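Local coordinates for superoxide dismutase (Candida albicans, PDB 4GUN), which probably protects cells from oxygen radicals by using manganese to convert superoxide into hydrogen peroxide and molecular oxygen, at residues 2-14 / 38-52. The protein carries 2 engineered substitutions. Residues are numbered along the deposited sequence; the frame is centred on the assembly and turned at random.
Sequences ITENEKISLPKID and VAYVNGYNAAIDALE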
ATOM      1  N   ILE A   2     -27.833   7.142 -10.745  1.00 41.85           N
ATOM      2  CA  ILE A   2     -27.346   6.023 -11.560  1.00 41.42           C
ATOM      3  C   ILE A   2     -28.364   5.598 -12.629  1.00 44.08           C
ATOM      4  O   ILE A   2     -29.529   5.329 -12.313  1.00 44.34           O
ATOM      5  CB  ILE A   2     -26.796   4.821 -10.716  1.00 44.23           C
ATOM      6  CG1 ILE A   2     -26.055   3.792 -11.622  1.00 44.23           C
ATOM      7  CG2 ILE A   2     -27.898   4.171  -9.832  1.00 44.69           C
ATOM      8  CD1 ILE A   2     -25.406   2.583 -10.943  1.00 46.12           C
ATOM      9  N   THR A   3     -27.915   5.537 -13.885  1.00 38.54           N
ATOM     10  CA  THR A   3     -28.769   5.129 -14.999  1.00 37.94           C
ATOM     11  C   THR A   3     -28.702   3.608 -15.199  1.00 41.56           C
ATOM     12  O   THR A   3     -27.841   2.929 -14.626  1.00 41.80           O
ATOM     13  CB  THR A   3     -28.452   5.930 -16.281  1.00 41.28           C
ATOM     14  OG1 THR A   3     -27.247   5.433 -16.862  1.00 42.97           O
ATOM     15  CG2 THR A   3     -28.354   7.432 -16.039  1.00 34.69           C
ATOM     16  N   GLU A   4     -29.620   3.085 -16.010  1.00 36.97           N
ATOM     17  CA  GLU A   4     -29.754   1.673 -16.352  1.00 35.86           C
ATOM     18  C   GLU A   4     -28.568   1.150 -17.173  1.00 35.60           C
ATOM     19  O   GLU A   4     -28.136   0.020 -16.951  1.00 34.83           O
ATOM     20  CB  GLU A   4     -31.111   1.401 -17.046  1.00 37.82           C
ATOM     21  CG  GLU A   4     -31.583   2.481 -18.022  1.00 52.43           C
ATOM     22  CD  GLU A   4     -32.386   3.625 -17.422  1.00 76.01           C
ATOM     23  OE1 GLU A   4     -33.620   3.473 -17.276  1.00 70.03           O
ATOM     24  OE2 GLU A   4     -31.783   4.679 -17.111  1.00 70.20           O
ATOM     25  N   ASN A   5     -28.024   1.981 -18.088  1.00 29.63           N
ATOM     26  CA  ASN A   5     -26.884   1.631 -18.948  1.00 28.65           C
ATOM     27  C   ASN A   5     -25.535   1.531 -18.208  1.00 29.60           C
ATOM     28  O   ASN A   5     -24.606   0.905 -18.723  1.00 28.97           O
ATOM     29  CB  ASN A   5     -26.781   2.579 -20.163  1.00 31.52           C
ATOM     30  CG  ASN A   5     -26.312   3.983 -19.849  1.00 66.73           C
ATOM     31  OD1 ASN A   5     -27.098   4.854 -19.463  1.00 70.67           O
ATOM     32  ND2 ASN A   5     -25.029   4.252 -20.069  1.00 55.52           N
ATOM     33  N   GLU A   6     -25.426   2.162 -17.021  1.00 23.42           N
ATOM     34  CA  GLU A   6     -24.207   2.176 -16.207  1.00 21.60           C
ATOM     35  C   GLU A   6     -24.182   1.025 -15.197  1.00 23.22           C
ATOM     36  O   GLU A   6     -23.119   0.722 -14.652  1.00 21.65           O
ATOM     37  CB  GLU A   6     -24.071   3.513 -15.448  1.00 22.53           C
ATOM     38  CG  GLU A   6     -23.960   4.750 -16.329  1.00 25.10           C
ATOM     39  CD  GLU A   6     -24.072   6.069 -15.586  1.00 32.76           C
ATOM     40  OE1 GLU A   6     -24.647   6.081 -14.475  1.00 22.15           O
ATOM     41  OE2 GLU A   6     -23.578   7.091 -16.111  1.00 24.81           O
ATOM     42  N   LYS A   7     -25.356   0.412 -14.924  1.00 19.21           N
ATOM     43  CA  LYS A   7     -25.521  -0.672 -13.956  1.00 17.99           C
ATOM     44  C   LYS A   7     -24.910  -1.959 -14.454  1.00 18.50           C
ATOM     45  O   LYS A   7     -25.139  -2.328 -15.604  1.00 16.75           O
ATOM     46  CB  LYS A   7     -27.015  -0.910 -13.678  1.00 20.65           C
ATOM     47  CG  LYS A   7     -27.620   0.015 -12.638  1.00 32.68           C
ATOM     48  CD  LYS A   7     -29.059  -0.379 -12.299  1.00 47.05           C
ATOM     49  CE  LYS A   7     -29.154  -1.503 -11.289  1.00 61.18           C
ATOM     50  NZ  LYS A   7     -30.563  -1.779 -10.898  1.00 72.74           N
ATOM     51  N   ILE A   8     -24.154  -2.659 -13.589  1.00 13.99           N
ATOM     52  CA  ILE A   8     -23.585  -3.969 -13.910  1.00 12.80           C
ATOM     53  C   ILE A   8     -24.510  -5.058 -13.341  1.00 16.89           C
ATOM     54  O   ILE A   8     -25.304  -4.796 -12.428  1.00 14.87           O
ATOM     55  CB  ILE A   8     -22.104  -4.153 -13.451  1.00 14.68           C
ATOM     56  CG1 ILE A   8     -21.959  -4.120 -11.913  1.00 12.96           C
ATOM     57  CG2 ILE A   8     -21.177  -3.136 -14.158  1.00 17.48           C
ATOM     58  CD1 ILE A   8     -20.710  -4.693 -11.361  1.00 10.90           C
ATOM     59  N   SER A   9     -24.402  -6.279 -13.878  1.00 15.61           N
ATOM     60  CA  SER A   9     -25.229  -7.384 -13.410  1.00 15.61           C
ATOM     61  C   SER A   9     -24.415  -8.648 -13.274  1.00 17.18           C
ATOM     62  O   SER A   9     -23.301  -8.730 -13.797  1.00 16.72           O
ATOM     63  CB  SER A   9     -26.450  -7.565 -14.312  1.00 20.81           C
ATOM     64  OG  SER A   9     -26.082  -7.892 -15.639  1.00 35.79           O
ATOM     65  N   LEU A  10     -24.933  -9.613 -12.522  1.00 13.12           N
ATOM     66  CA  LEU A  10     -24.256 -10.884 -12.323  1.00 13.81           C
ATOM     67  C   LEU A  10     -24.214 -11.625 -13.664  1.00 16.83           C
ATOM     68  O   LEU A  10     -25.269 -11.778 -14.269  1.00 15.38           O
ATOM     69  CB  LEU A  10     -25.006 -11.719 -11.268  1.00 13.58           C
ATOM     70  CG  LEU A  10     -24.339 -13.017 -10.806  1.00 15.80           C
ATOM     71  CD1 LEU A  10     -23.165 -12.729  -9.912  1.00 14.80           C
ATOM     72  CD2 LEU A  10     -25.343 -13.897 -10.050  1.00 16.06           C
ATOM     73  N   PRO A  11     -23.029 -12.059 -14.171  1.00 14.43           N
ATOM     74  CA  PRO A  11     -23.009 -12.778 -15.460  1.00 14.69           C
ATOM     75  C   PRO A  11     -23.599 -14.186 -15.343  1.00 20.43           C
ATOM     76  O   PRO A  11     -23.675 -14.751 -14.245  1.00 18.59           O
ATOM     77  CB  PRO A  11     -21.518 -12.836 -15.804  1.00 16.23           C
ATOM     78  CG  PRO A  11     -20.838 -12.895 -14.459  1.00 19.98           C
ATOM     79  CD  PRO A  11     -21.671 -11.966 -13.591  1.00 15.58           C
ATOM     80  N   LYS A  12     -24.032 -14.740 -16.483  1.00 18.87           N
ATOM     81  CA  LYS A  12     -24.568 -16.095 -16.570  1.00 19.07           C
ATOM     82  C   LYS A  12     -23.368 -17.038 -16.576  1.00 22.37           C
ATOM     83  O   LYS A  12     -22.372 -16.737 -17.242  1.00 22.70           O
ATOM     84  CB  LYS A  12     -25.389 -16.245 -17.866  1.00 21.95           C
ATOM     85  N   ILE A  13     -23.429 -18.141 -15.809  1.00 19.25           N
ATOM     86  CA  ILE A  13     -22.317 -19.113 -15.690  1.00 18.76           C
ATOM     87  C   ILE A  13     -22.511 -20.291 -16.657  1.00 21.32           C
ATOM     88  O   ILE A  13     -23.537 -20.953 -16.590  1.00 18.73           O
ATOM     89  CB  ILE A  13     -22.131 -19.589 -14.218  1.00 21.57           C
ATOM     90  CG1 ILE A  13     -22.220 -18.429 -13.188  1.00 22.68           C
ATOM     91  CG2 ILE A  13     -20.871 -20.437 -14.041  1.00 21.12           C
ATOM     92  CD1 ILE A  13     -21.114 -17.362 -13.225  1.00 26.12           C
ATOM     93  N   ASP A  14     -21.503 -20.578 -17.507  1.00 19.99           N
ATOM     94  CA  ASP A  14     -21.525 -21.624 -18.548  1.00 20.80           C
ATOM     95  C   ASP A  14     -21.347 -23.077 -18.044  1.00 24.14           C
ATOM     96  O   ASP A  14     -21.057 -23.981 -18.837  1.00 26.39           O
ATOM     97  CB  ASP A  14     -20.506 -21.303 -19.666  1.00 23.22           C
ATOM     98  CG  ASP A  14     -20.441 -19.844 -20.106  1.00 36.71           C
ATOM     99  OD1 ASP A  14     -21.522 -19.200 -20.216  1.00 38.79           O
ATOM    100  OD2 ASP A  14     -19.320 -19.359 -20.388  1.00 42.81           O
ATOM    101  N   VAL A  38     -22.238 -11.446  -6.155  1.00  7.28           N
ATOM    102  CA  VAL A  38     -23.451 -10.615  -5.982  1.00  7.27           C
ATOM    103  C   VAL A  38     -23.161  -9.354  -5.127  1.00 10.97           C
ATOM    104  O   VAL A  38     -23.689  -8.280  -5.421  1.00  9.60           O
ATOM    105  CB  VAL A  38     -24.624 -11.474  -5.414  1.00 11.21           C
ATOM    106  CG1 VAL A  38     -25.702 -10.607  -4.760  1.00 11.44           C
ATOM    107  CG2 VAL A  38     -25.236 -12.352  -6.502  1.00 10.92           C
ATOM    108  N   ALA A  39     -22.338  -9.502  -4.055  1.00  8.99           N
ATOM    109  CA  ALA A  39     -21.963  -8.391  -3.168  1.00  9.73           C
ATOM    110  C   ALA A  39     -21.119  -7.335  -3.910  1.00 12.48           C
ATOM    111  O   ALA A  39     -21.303  -6.138  -3.685  1.00 12.57           O
ATOM    112  CB  ALA A  39     -21.229  -8.909  -1.935  1.00 11.05           C
ATOM    113  N   TYR A  40     -20.247  -7.763  -4.831  1.00  8.50           N
ATOM    114  CA  TYR A  40     -19.484  -6.810  -5.650  1.00  7.81           C
ATOM    115  C   TYR A  40     -20.387  -6.132  -6.710  1.00 12.63           C
ATOM    116  O   TYR A  40     -20.184  -4.957  -6.994  1.00 13.49           O
ATOM    117  CB  TYR A  40     -18.266  -7.475  -6.316  1.00  8.59           C
ATOM    118  CG  TYR A  40     -17.318  -8.152  -5.350  1.00  9.13           C
ATOM    119  CD1 TYR A  40     -16.670  -7.426  -4.353  1.00 11.11           C
ATOM    120  CD2 TYR A  40     -16.997  -9.496  -5.489  1.00  9.65           C
ATOM    121  CE1 TYR A  40     -15.785  -8.039  -3.472  1.00 12.47           C
ATOM    122  CE2 TYR A  40     -16.134 -10.130  -4.594  1.00 10.08           C
ATOM    123  CZ  TYR A  40     -15.517  -9.395  -3.599  1.00 17.64           C
ATOM    124  OH  TYR A  40     -14.661 -10.028  -2.729  1.00 14.92           O
ATOM    125  N   VAL A  41     -21.377  -6.858  -7.293  1.00  8.52           N
ATOM    126  CA  VAL A  41     -22.322  -6.280  -8.271  1.00  8.09           C
ATOM    127  C   VAL A  41     -23.094  -5.110  -7.601  1.00 12.66           C
ATOM    128  O   VAL A  41     -23.235  -4.014  -8.175  1.00 11.59           O
ATOM    129  CB  VAL A  41     -23.296  -7.366  -8.841  1.00 10.85           C
ATOM    130  CG1 VAL A  41     -24.474  -6.728  -9.605  1.00 10.42           C
ATOM    131  CG2 VAL A  41     -22.556  -8.351  -9.745  1.00 10.09           C
ATOM    132  N   ASN A  42     -23.600  -5.372  -6.384  1.00 10.61           N
ATOM    133  CA  ASN A  42     -24.359  -4.413  -5.600  1.00 10.94           C
ATOM    134  C   ASN A  42     -23.505  -3.239  -5.130  1.00 14.17           C
ATOM    135  O   ASN A  42     -23.937  -2.083  -5.243  1.00 12.10           O
ATOM    136  CB  ASN A  42     -25.056  -5.119  -4.428  1.00 11.03           C
ATOM    137  CG  ASN A  42     -26.193  -6.001  -4.894  1.00 28.66           C
ATOM    138  OD1 ASN A  42     -26.745  -5.803  -5.986  1.00 19.32           O
ATOM    139  ND2 ASN A  42     -26.599  -6.968  -4.065  1.00 18.32           N
ATOM    140  N   GLY A  43     -22.297  -3.556  -4.643  1.00  9.69           N
ATOM    141  CA  GLY A  43     -21.337  -2.589  -4.152  1.00  8.62           C
ATOM    142  C   GLY A  43     -20.922  -1.612  -5.230  1.00 13.14           C
ATOM    143  O   GLY A  43     -20.891  -0.408  -4.981  1.00 12.14           O
ATOM    144  N   TYR A  44     -20.665  -2.105  -6.451  1.00 10.12           N
ATOM    145  CA  TYR A  44     -20.316  -1.210  -7.553  1.00 10.78           C
ATOM    146  C   TYR A  44     -21.481  -0.303  -7.926  1.00 13.55           C
ATOM    147  O   TYR A  44     -21.280   0.905  -8.028  1.00 12.18           O
ATOM    148  CB  TYR A  44     -19.756  -1.967  -8.786  1.00 11.87           C
ATOM    149  CG  TYR A  44     -19.424  -1.068  -9.960  1.00 11.53           C
ATOM    150  CD1 TYR A  44     -18.177  -0.456 -10.067  1.00 12.51           C
ATOM    151  CD2 TYR A  44     -20.346  -0.850 -10.979  1.00 12.20           C
ATOM    152  CE1 TYR A  44     -17.875   0.392 -11.135  1.00 11.22           C
ATOM    153  CE2 TYR A  44     -20.063   0.009 -12.040  1.00 12.73           C
ATOM    154  CZ  TYR A  44     -18.822   0.621 -12.120  1.00 18.29           C
ATOM    155  OH  TYR A  44     -18.551   1.443 -13.184  1.00 17.41           O
ATOM    156  N   ASN A  45     -22.690  -0.858  -8.120  1.00 11.72           N
ATOM    157  CA  ASN A  45     -23.833  -0.013  -8.518  1.00 11.73           C
ATOM    158  C   ASN A  45     -24.182   1.072  -7.478  1.00 16.34           C
ATOM    159  O   ASN A  45     -24.535   2.193  -7.861  1.00 15.74           O
ATOM    160  CB  ASN A  45     -25.043  -0.843  -8.967  1.00 12.88           C
ATOM    161  CG  ASN A  45     -24.784  -1.748 -10.150  1.00 19.24           C
ATOM    162  OD1 ASN A  45     -24.037  -1.425 -11.078  1.00 13.60           O
ATOM    163  ND2 ASN A  45     -25.390  -2.921 -10.137  1.00 12.19           N
ATOM    164  N   ALA A  46     -24.024   0.758  -6.176  1.00 14.30           N
ATOM    165  CA  ALA A  46     -24.253   1.710  -5.087  1.00 14.63           C
ATOM    166  C   ALA A  46     -23.143   2.760  -5.059  1.00 18.79           C
ATOM    167  O   ALA A  46     -23.460   3.939  -4.902  1.00 19.08           O
ATOM    168  CB  ALA A  46     -24.327   0.992  -3.744  1.00 15.50           C
ATOM    169  N   ALA A  47     -21.859   2.348  -5.240  1.00 15.19           N
ATOM    170  CA  ALA A  47     -20.692   3.257  -5.265  1.00 15.13           C
ATOM    171  C   ALA A  47     -20.798   4.252  -6.396  1.00 17.69           C
ATOM    172  O   ALA A  47     -20.450   5.421  -6.207  1.00 17.68           O
ATOM    173  CB  ALA A  47     -19.388   2.476  -5.393  1.00 16.03           C
ATOM    174  N   ILE A  48     -21.272   3.803  -7.569  1.00 12.88           N
ATOM    175  CA  ILE A  48     -21.444   4.688  -8.724  1.00 13.72           C
ATOM    176  C   ILE A  48     -22.528   5.734  -8.461  1.00 17.56           C
ATOM    177  O   ILE A  48     -22.351   6.901  -8.818  1.00 17.37           O
ATOM    178  CB  ILE A  48     -21.627   3.905 -10.060  1.00 17.09           C
ATOM    179  CG1 ILE A  48     -20.273   3.353 -10.572  1.00 17.20           C
ATOM    180  CG2 ILE A  48     -22.357   4.725 -11.160  1.00 18.89           C
ATOM    181  CD1 ILE A  48     -19.044   4.299 -10.527  1.00 19.35           C
ATOM    182  N   ASP A  49     -23.628   5.315  -7.819  1.00 14.48           N
ATOM    183  CA  ASP A  49     -24.727   6.214  -7.483  1.00 14.59           C
ATOM    184  C   ASP A  49     -24.229   7.278  -6.483  1.00 19.65           C
ATOM    185  O   ASP A  49     -24.539   8.474  -6.635  1.00 18.14           O
ATOM    186  CB  ASP A  49     -25.906   5.418  -6.897  1.00 15.86           C
ATOM    187  CG  ASP A  49     -27.186   6.223  -6.778  1.00 27.82           C
ATOM    188  OD1 ASP A  49     -28.026   5.873  -5.923  1.00 29.83           O
ATOM    189  OD2 ASP A  49     -27.352   7.200  -7.546  1.00 26.47           O
ATOM    190  N   ALA A  50     -23.425   6.839  -5.481  1.00 16.10           N
ATOM    191  CA  ALA A  50     -22.862   7.733  -4.467  1.00 16.27           C
ATOM    192  C   ALA A  50     -21.883   8.746  -5.101  1.00 21.75           C
ATOM    193  O   ALA A  50     -21.880   9.928  -4.733  1.00 21.40           O
ATOM    194  CB  ALA A  50     -22.180   6.922  -3.374  1.00 16.76           C
ATOM    195  N   LEU A  51     -21.093   8.280  -6.081  1.00 19.61           N
ATOM    196  CA  LEU A  51     -20.087   9.053  -6.811  1.00 20.08           C
ATOM    197  C   LEU A  51     -20.693  10.206  -7.622  1.00 23.14           C
ATOM    198  O   LEU A  51     -20.191  11.327  -7.530  1.00 21.64           O
ATOM    199  CB  LEU A  51     -19.258   8.107  -7.715  1.00 20.57           C
ATOM    200  CG  LEU A  51     -17.923   8.613  -8.309  1.00 26.15           C
ATOM    201  CD1 LEU A  51     -18.112   9.231  -9.679  1.00 26.05           C
ATOM    202  CD2 LEU A  51     -17.128   9.490  -7.326  1.00 28.53           C
ATOM    203  N   GLU A  52     -21.756   9.944  -8.399  1.00 20.10           N
ATOM    204  CA  GLU A  52     -22.423  10.975  -9.218  1.00 19.74           C
ATOM    205  C   GLU A  52     -23.027  12.089  -8.366  1.00 22.96           C
ATOM    206  O   GLU A  52     -22.908  13.269  -8.712  1.00 23.21           O
ATOM    207  CB  GLU A  52     -23.453  10.352 -10.167  1.00 20.98           C
ATOM    208  CG  GLU A  52     -22.792   9.405 -11.155  1.00 27.41           C
ATOM    209  CD  GLU A  52     -23.699   8.498 -11.959  1.00 39.91           C
ATOM    210  OE1 GLU A  52     -24.823   8.197 -11.499  1.00 35.74           O
ATOM    211  OE2 GLU A  52     -23.251   8.034 -13.029  1.00 31.43           O
TER
HETATM  212  O   HOH W   1     -20.616   1.623 -15.097  1.00 21.81           O
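Asn45 of helix 26-56 holds the N-terminal arm at Ile8, in its extended part from Lys7 onward, through two hydrogen bonds. Ile8 N gives a nearly straight bond to Asn45 OD1 (2.8 Å, 167°). Asn45 ND2 returns one to Ile8 O at 3.0 Å, and that oxygen lies close to the plane of the amide. With Asn45 CG anti to its carbonyl carbon (chi1 -60°), the amide reaches both polar backbone atoms of one residue. This fixes its rotation. A water joins the segments nearby: it donates to Glu6 O and accepts from Tyr44 OH, lying in plane at the edge of the ring.

Polar groups meet near the start of the modelled chain. Ile2 N, the first modelled atom, bonds to Asp49 OD2 (3.2 Å) from above the carboxylate plane, and weakly to Glu52 OE1. The side chains of Glu6 and Glu52 come from opposite directions, their carboxylate planes well tilted against each other, with OE1 of Glu6 2.8 Å from OE2 of Glu52. Such closeness suggests that they may share a proton.

Apolar contacts run along the helix. Ile2 crosses Ile48 at about a right angle, its CD1 3.7 Å from Ile48 CG2. The first torsion of Ile8 (chi1 65°) turns CG1 and CD1 toward the helix, where CG1 meets Tyr44 CD2 at 3.8 Å and CD1 meets Val41 CA. Farther on, Leu10 CD2 meets Val38 CG2 at 3.9 Å.

The arm thus lies along one helix of the alpha-hairpin domain of the iron/manganese superoxide dismutase family, while Ile8 also touches His77 on helix 60-85. Glu6, Tyr44 and Ile48 also pack against a second subunit. The chemistry implies a directional amide grip at mid-arm, apolar packing to both sides of it, and a carboxylate pair near the start of the modelled chain that may share a proton.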